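Local structure of probable methyltransferase (Bordetella pertussis, 3KTY) at residues 110-113 with 114-118; 164-167 with 168-172. The protein probably transfers methyl groups from S-adenosyl-L-methionine to RNA, as a TrmH-family SPOUT enzyme of which this chain is the N-terminal, SpoU methylase part. All coordinates share one frame; numbering follows the deposited sequence.

Overall arrangement
Both contacts are local, each between residues about a turn apart, along a helix or at its end in the alpha-beta-alpha sandwich. Interaction 1 comes first along the chain and ends helix 102-115, ahead of strand 121-125; interaction 2 spans the last two and a half turns of helix 157-172. Their centres are about 15 Å apart. The two helices pack against each other, and the contacts meet where Arg-110 NH1 approaches Ala-171 O at 2.9 Å, a probable hydrogen bond, and where Leu-113 packs on Leu-172. Interaction 1 is a surface contact that no other chain of the assembly touches, whereas interaction 2 is buried and contributes directly to the interface with the second subunit.

Interaction 1: 110-113 with 114-118; sequences RRHL and DDTEA
The C-terminal end of helix 102-115 is held by an i to i+4 salt bridge, Arg-110 to Asp-114, and by a threonine that folds back onto the last turn. Arg-110 NE gives a nearly straight bond to Asp-114 OD2, 2.6 Å long at 165°. The carboxylate oxygen lies in the guanidinium plane, but the two flat groups stand almost perpendicular (83°), and NE meets OD2 from above the carboxylate plane. A bend at chi2 (69°) turns the arginine chain along the helix toward its partner. Water 1 makes a second link, accepting from Arg-110 NH2 and donating to Asp-114 OD2. At Thr-116, the first residue to leave helical geometry, the backbone N (3.1 Å) and OG1 (3.0 Å) both donate to His-112 O, approaching from opposite faces of its plane. Threonine suits this place because its hydroxyl adds a second donor while its methyl, CG2, lies over one face of the His-112 ring, 4.2 Å from the centroid, in a CH-pi contact. The imidazole NE2 bonds Thr-83, and Leu-113, apolar and buried, packs with His-112 on Val-121 of strand 121-125. Leu-113 and Arg-110 lie against the C-terminal end of helix 157-172.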
ATOM      1  N   ARG A 110      -9.891  -5.774  15.064  1.00 32.75           N
ATOM      2  CA  ARG A 110      -9.589  -7.150  15.443  1.00 33.71           C
ATOM      3  C   ARG A 110     -10.315  -7.514  16.723  1.00 35.45           C
ATOM      4  O   ARG A 110     -10.875  -8.594  16.848  1.00 37.46           O
ATOM      5  CB  ARG A 110      -8.071  -7.326  15.662  1.00 33.09           C
ATOM      6  CG  ARG A 110      -7.686  -8.525  16.509  1.00 28.52           C
ATOM      7  CD  ARG A 110      -7.965  -9.787  15.760  1.00 33.46           C
ATOM      8  NE  ARG A 110      -7.584 -10.956  16.546  1.00 42.66           N
ATOM      9  CZ  ARG A 110      -6.463 -11.652  16.341  1.00 42.49           C
ATOM     10  NH1 ARG A 110      -5.585 -11.295  15.375  1.00 31.86           N
ATOM     11  NH2 ARG A 110      -6.218 -12.718  17.086  1.00 32.96           N
ATOM     12  N   ARG A 111     -10.272  -6.587  17.669  1.00 30.72           N
ATOM     13  CA  ARG A 111     -10.911  -6.722  18.966  1.00 36.95           C
ATOM     14  C   ARG A 111     -12.427  -6.868  18.775  1.00 41.79           C
ATOM     15  O   ARG A 111     -13.057  -7.771  19.325  1.00 48.38           O
ATOM     16  CB  ARG A 111     -10.614  -5.458  19.788  1.00 39.74           C
ATOM     17  CG  ARG A 111     -10.214  -5.680  21.232  1.00 68.14           C
ATOM     18  CD  ARG A 111      -9.400  -4.491  21.769  1.00 79.76           C
ATOM     19  NE  ARG A 111      -8.090  -4.402  21.116  1.00 82.12           N
ATOM     20  CZ  ARG A 111      -7.459  -3.260  20.836  1.00 82.10           C
ATOM     21  NH1 ARG A 111      -6.265  -3.281  20.230  1.00 77.59           N
ATOM     22  NH2 ARG A 111      -8.017  -2.096  21.162  1.00 77.93           N
ATOM     23  N   HIS A 112     -13.001  -5.979  17.973  1.00 34.89           N
ATOM     24  CA  HIS A 112     -14.413  -6.029  17.678  1.00 39.06           C
ATOM     25  C   HIS A 112     -14.805  -7.361  17.043  1.00 36.50           C
ATOM     26  O   HIS A 112     -15.748  -7.984  17.470  1.00 47.21           O
ATOM     27  CB  HIS A 112     -14.811  -4.856  16.791  1.00 36.95           C
ATOM     28  CG  HIS A 112     -16.291  -4.725  16.596  1.00 42.08           C
ATOM     29  ND1 HIS A 112     -17.128  -4.236  17.580  1.00 41.24           N
ATOM     30  CD2 HIS A 112     -17.085  -5.007  15.530  1.00 35.26           C
ATOM     31  CE1 HIS A 112     -18.373  -4.241  17.133  1.00 46.79           C
ATOM     32  NE2 HIS A 112     -18.376  -4.717  15.901  1.00 43.10           N
ATOM     33  N   LEU A 113     -14.076  -7.814  16.038  1.00 29.50           N
ATOM     34  CA  LEU A 113     -14.445  -9.077  15.415  1.00 37.59           C
ATOM     35  C   LEU A 113     -14.284 -10.279  16.331  1.00 48.45           C
ATOM     36  O   LEU A 113     -14.968 -11.304  16.166  1.00 45.61           O
ATOM     37  CB  LEU A 113     -13.678  -9.290  14.120  1.00 38.24           C
ATOM     38  CG  LEU A 113     -13.971  -8.201  13.083  1.00 41.37           C
ATOM     39  CD1 LEU A 113     -13.276  -8.528  11.787  1.00 39.71           C
ATOM     40  CD2 LEU A 113     -15.480  -8.050  12.868  1.00 32.26           C
ATOM     41  N   ASP A 114     -13.380 -10.154  17.297  1.00 46.19           N
ATOM     42  CA  ASP A 114     -13.143 -11.229  18.229  1.00 46.84           C
ATOM     43  C   ASP A 114     -14.151 -11.176  19.354  1.00 46.80           C
ATOM     44  O   ASP A 114     -14.515 -12.213  19.886  1.00 55.99           O
ATOM     45  CB  ASP A 114     -11.726 -11.161  18.805  1.00 56.37           C
ATOM     46  CG  ASP A 114     -10.686 -11.803  17.898  1.00 62.35           C
ATOM     47  OD1 ASP A 114     -11.056 -12.457  16.898  1.00 70.83           O
ATOM     48  OD2 ASP A 114      -9.490 -11.643  18.192  1.00 61.22           O
ATOM     49  N   ASP A 115     -14.590  -9.974  19.726  1.00 46.68           N
ATOM     50  CA  ASP A 115     -15.486  -9.807  20.876  1.00 50.88           C
ATOM     51  C   ASP A 115     -16.987  -9.944  20.554  1.00 49.66           C
ATOM     52  O   ASP A 115     -17.783 -10.062  21.463  1.00 57.29           O
ATOM     53  CB  ASP A 115     -15.229  -8.473  21.588  1.00 59.65           C
ATOM     54  CG  ASP A 115     -13.891  -8.438  22.308  1.00 75.53           C
ATOM     55  OD1 ASP A 115     -13.257  -9.504  22.432  1.00 80.78           O
ATOM     56  OD2 ASP A 115     -13.471  -7.343  22.753  1.00 79.72           O
ATOM     57  N   THR A 116     -17.366  -9.906  19.280  1.00 45.29           N
ATOM     58  CA  THR A 116     -18.768 -10.054  18.882  1.00 59.21           C
ATOM     59  C   THR A 116     -18.933 -11.270  17.979  1.00 68.76           C
ATOM     60  O   THR A 116     -18.060 -11.600  17.179  1.00 61.17           O
ATOM     61  CB  THR A 116     -19.329  -8.829  18.100  1.00 49.75           C
ATOM     62  OG1 THR A 116     -18.570  -8.650  16.904  1.00 54.13           O
ATOM     63  CG2 THR A 116     -19.269  -7.553  18.909  1.00 47.02           C
ATOM     64  N   GLU A 117     -20.073 -11.931  18.106  1.00 80.59           N
ATOM     65  CA  GLU A 117     -20.378 -13.081  17.272  1.00 80.90           C
ATOM     66  C   GLU A 117     -20.439 -12.678  15.807  1.00 66.73           C
ATOM     67  O   GLU A 117     -19.769 -13.249  14.946  1.00 64.62           O
ATOM     68  CB  GLU A 117     -21.717 -13.683  17.703  1.00 93.95           C
ATOM     69  CG  GLU A 117     -21.887 -15.108  17.251  1.00103.01           C
ATOM     70  CD  GLU A 117     -20.616 -15.918  17.457  1.00105.70           C
ATOM     71  OE1 GLU A 117     -19.935 -15.719  18.492  1.00103.68           O
ATOM     72  OE2 GLU A 117     -20.298 -16.748  16.577  1.00107.41           O
ATOM     73  N   ALA A 118     -21.236 -11.658  15.530  1.00 63.47           N
ATOM     74  CA  ALA A 118     -21.493 -11.270  14.151  1.00 63.06           C
ATOM     75  C   ALA A 118     -21.289  -9.771  13.905  1.00 61.54           C
ATOM     76  O   ALA A 118     -22.003  -9.164  13.112  1.00 60.29           O
ATOM     77  CB  ALA A 118     -22.903 -11.721  13.734  1.00 55.47           C
TER
HETATM   78  O   HOH W   1      -7.702 -13.344  19.282  1.00 48.11           O
HETATM   79  O   HOH W   2     -16.223 -13.343  17.464  1.00 70.55           O

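Interaction 2: 164-167 with 168-172; sequences AAWE and LRYAL
Over one face of the Trp-166 indole, displaced toward its rim, lies CB of Tyr-170, one helical turn on. The two aromatic side chains run side by side in the same direction, yet their rings are inclined at 55°, an oblique pair with the six-membered ring of Trp-166 and the phenol ring centred 5.5 Å apart. Trp-166 CH2 makes the closest approach, 3.5 Å from Tyr-170 CD1. Both residues place CG anti to the backbone N (chi1 153° for Trp-166, -165° for Tyr-170), which sends the rings out on the same side of the helix. Beneath them, Tyr-170 N bonds Trp-166 O at 2.9 Å. Small Ala-164 and Ala-171 let the helix come close to Ile-102 and Ala-106 of helix 102-115, while Leu-168 fills in against Val-11 and Phe-13 of strand 11-16. The polar ends reach the second subunit: Trp-166 NE1 donates to Glu-167 OE2 of that chain, Glu-167 OE2 here accepts from its Trp-166 NE1, and Tyr-170 OH bonds its Asp-101. Glu-167 OE1 also forms salt bridges with Arg-103 of both chains. Apolar ring surface with polar tips thus suits a dimer interface, and the arginines would probably keep the buried carboxylate ionised.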
ATOM      1  N   ALA A 164      -5.055   0.478   3.986  1.00 28.12           N
ATOM      2  CA  ALA A 164      -6.056   0.058   4.978  1.00 30.76           C
ATOM      3  C   ALA A 164      -6.237  -1.453   5.037  1.00 23.73           C
ATOM      4  O   ALA A 164      -6.277  -2.079   6.104  1.00 29.52           O
ATOM      5  CB  ALA A 164      -7.377   0.695   4.664  1.00 31.13           C
ATOM      6  N   ALA A 165      -6.331  -2.045   3.857  1.00 26.72           N
ATOM      7  CA  ALA A 165      -6.525  -3.457   3.761  1.00 24.05           C
ATOM      8  C   ALA A 165      -5.274  -4.211   4.220  1.00 25.72           C
ATOM      9  O   ALA A 165      -5.383  -5.299   4.771  1.00 26.48           O
ATOM     10  CB  ALA A 165      -6.919  -3.850   2.323  1.00 19.58           C
ATOM     11  N   TRP A 166      -4.089  -3.646   3.984  1.00 25.64           N
ATOM     12  CA  TRP A 166      -2.871  -4.278   4.502  1.00 17.12           C
ATOM     13  C   TRP A 166      -2.889  -4.248   6.054  1.00 18.97           C
ATOM     14  O   TRP A 166      -2.739  -5.273   6.711  1.00 22.48           O
ATOM     15  CB  TRP A 166      -1.584  -3.659   3.847  1.00 29.34           C
ATOM     16  CG  TRP A 166      -0.453  -3.778   4.711  1.00 29.73           C
ATOM     17  CD1 TRP A 166       0.111  -2.793   5.433  1.00 24.80           C
ATOM     18  CD2 TRP A 166       0.233  -4.986   5.056  1.00 32.44           C
ATOM     19  NE1 TRP A 166       1.130  -3.295   6.205  1.00 27.99           N
ATOM     20  CE2 TRP A 166       1.227  -4.645   5.994  1.00 25.94           C
ATOM     21  CE3 TRP A 166       0.096  -6.330   4.667  1.00 32.29           C
ATOM     22  CZ2 TRP A 166       2.078  -5.586   6.570  1.00 31.70           C
ATOM     23  CZ3 TRP A 166       0.954  -7.273   5.228  1.00 35.99           C
ATOM     24  CH2 TRP A 166       1.930  -6.891   6.161  1.00 42.28           C
ATOM     25  N   GLU A 167      -3.134  -3.090   6.642  1.00 22.13           N
ATOM     26  CA  GLU A 167      -3.257  -2.978   8.117  1.00 20.61           C
ATOM     27  C   GLU A 167      -4.261  -3.940   8.734  1.00 27.07           C
ATOM     28  O   GLU A 167      -3.998  -4.612   9.746  1.00 29.19           O
ATOM     29  CB  GLU A 167      -3.655  -1.551   8.464  1.00 20.09           C
ATOM     30  CG  GLU A 167      -2.413  -0.571   8.280  1.00 33.81           C
ATOM     31  CD  GLU A 167      -1.274  -0.803   9.290  1.00 34.67           C
ATOM     32  OE1 GLU A 167      -1.493  -1.454  10.328  1.00 35.35           O
ATOM     33  OE2 GLU A 167      -0.142  -0.331   9.055  1.00 47.27           O
ATOM     34  N   LEU A 168      -5.417  -4.028   8.087  1.00 32.44           N
ATOM     35  CA  LEU A 168      -6.455  -4.915   8.527  1.00 23.22           C
ATOM     36  C   LEU A 168      -6.048  -6.353   8.389  1.00 23.62           C
ATOM     37  O   LEU A 168      -6.255  -7.155   9.269  1.00 26.43           O
ATOM     38  CB  LEU A 168      -7.739  -4.654   7.746  1.00 33.45           C
ATOM     39  CG  LEU A 168      -8.482  -3.421   8.263  1.00 32.49           C
ATOM     40  CD1 LEU A 168      -9.602  -3.098   7.319  1.00 28.59           C
ATOM     41  CD2 LEU A 168      -9.001  -3.725   9.657  1.00 22.96           C
ATOM     42  N   ARG A 169      -5.468  -6.697   7.267  1.00 22.54           N
ATOM     43  CA  ARG A 169      -4.990  -8.056   7.129  1.00 28.63           C
ATOM     44  C   ARG A 169      -3.992  -8.409   8.237  1.00 33.56           C
ATOM     45  O   ARG A 169      -4.076  -9.447   8.900  1.00 31.47           O
ATOM     46  CB  ARG A 169      -4.343  -8.225   5.747  1.00 24.03           C
ATOM     47  CG  ARG A 169      -3.587  -9.513   5.585  1.00 23.91           C
ATOM     48  CD  ARG A 169      -3.151  -9.729   4.078  1.00 32.20           C
ATOM     49  NE  ARG A 169      -2.610 -11.073   3.986  1.00 29.02           N
ATOM     50  CZ  ARG A 169      -3.343 -12.173   3.929  1.00 35.50           C
ATOM     51  NH1 ARG A 169      -4.658 -12.097   3.884  1.00 46.71           N
ATOM     52  NH2 ARG A 169      -2.758 -13.354   3.918  1.00 36.96           N
ATOM     53  N   TYR A 170      -3.033  -7.531   8.439  1.00 30.58           N
ATOM     54  CA  TYR A 170      -2.005  -7.841   9.405  1.00 36.43           C
ATOM     55  C   TYR A 170      -2.639  -8.021  10.776  1.00 27.42           C
ATOM     56  O   TYR A 170      -2.244  -8.887  11.558  1.00 31.10           O
ATOM     57  CB  TYR A 170      -0.932  -6.737   9.465  1.00 32.12           C
ATOM     58  CG  TYR A 170       0.314  -7.204  10.180  1.00 31.88           C
ATOM     59  CD1 TYR A 170       1.310  -7.897   9.486  1.00 37.54           C
ATOM     60  CD2 TYR A 170       0.477  -7.007  11.554  1.00 28.81           C
ATOM     61  CE1 TYR A 170       2.462  -8.364  10.132  1.00 40.79           C
ATOM     62  CE2 TYR A 170       1.654  -7.450  12.211  1.00 28.84           C
ATOM     63  CZ  TYR A 170       2.622  -8.129  11.502  1.00 37.06           C
ATOM     64  OH  TYR A 170       3.755  -8.592  12.154  1.00 51.25           O
ATOM     65  N   ALA A 171      -3.584  -7.158  11.083  1.00 21.27           N
ATOM     66  CA  ALA A 171      -4.165  -7.200  12.418  1.00 26.22           C
ATOM     67  C   ALA A 171      -5.080  -8.450  12.601  1.00 37.38           C
ATOM     68  O   ALA A 171      -5.250  -8.941  13.702  1.00 38.77           O
ATOM     69  CB  ALA A 171      -4.891  -5.900  12.739  1.00 21.20           C
ATOM     70  N   LEU A 172      -5.553  -9.024  11.499  1.00 29.80           N
ATOM     71  CA  LEU A 172      -6.440 -10.162  11.574  1.00 32.95           C
ATOM     72  C   LEU A 172      -5.733 -11.508  11.509  1.00 42.06           C
ATOM     73  O   LEU A 172      -6.254 -12.520  11.980  1.00 45.78           O
ATOM     74  CB  LEU A 172      -7.508 -10.073  10.467  1.00 32.08           C
ATOM     75  CG  LEU A 172      -8.559  -8.967  10.537  1.00 41.11           C
ATOM     76  CD1 LEU A 172      -9.635  -9.224   9.487  1.00 47.23           C
ATOM     77  CD2 LEU A 172      -9.197  -8.908  11.923  1.00 42.81           C
TER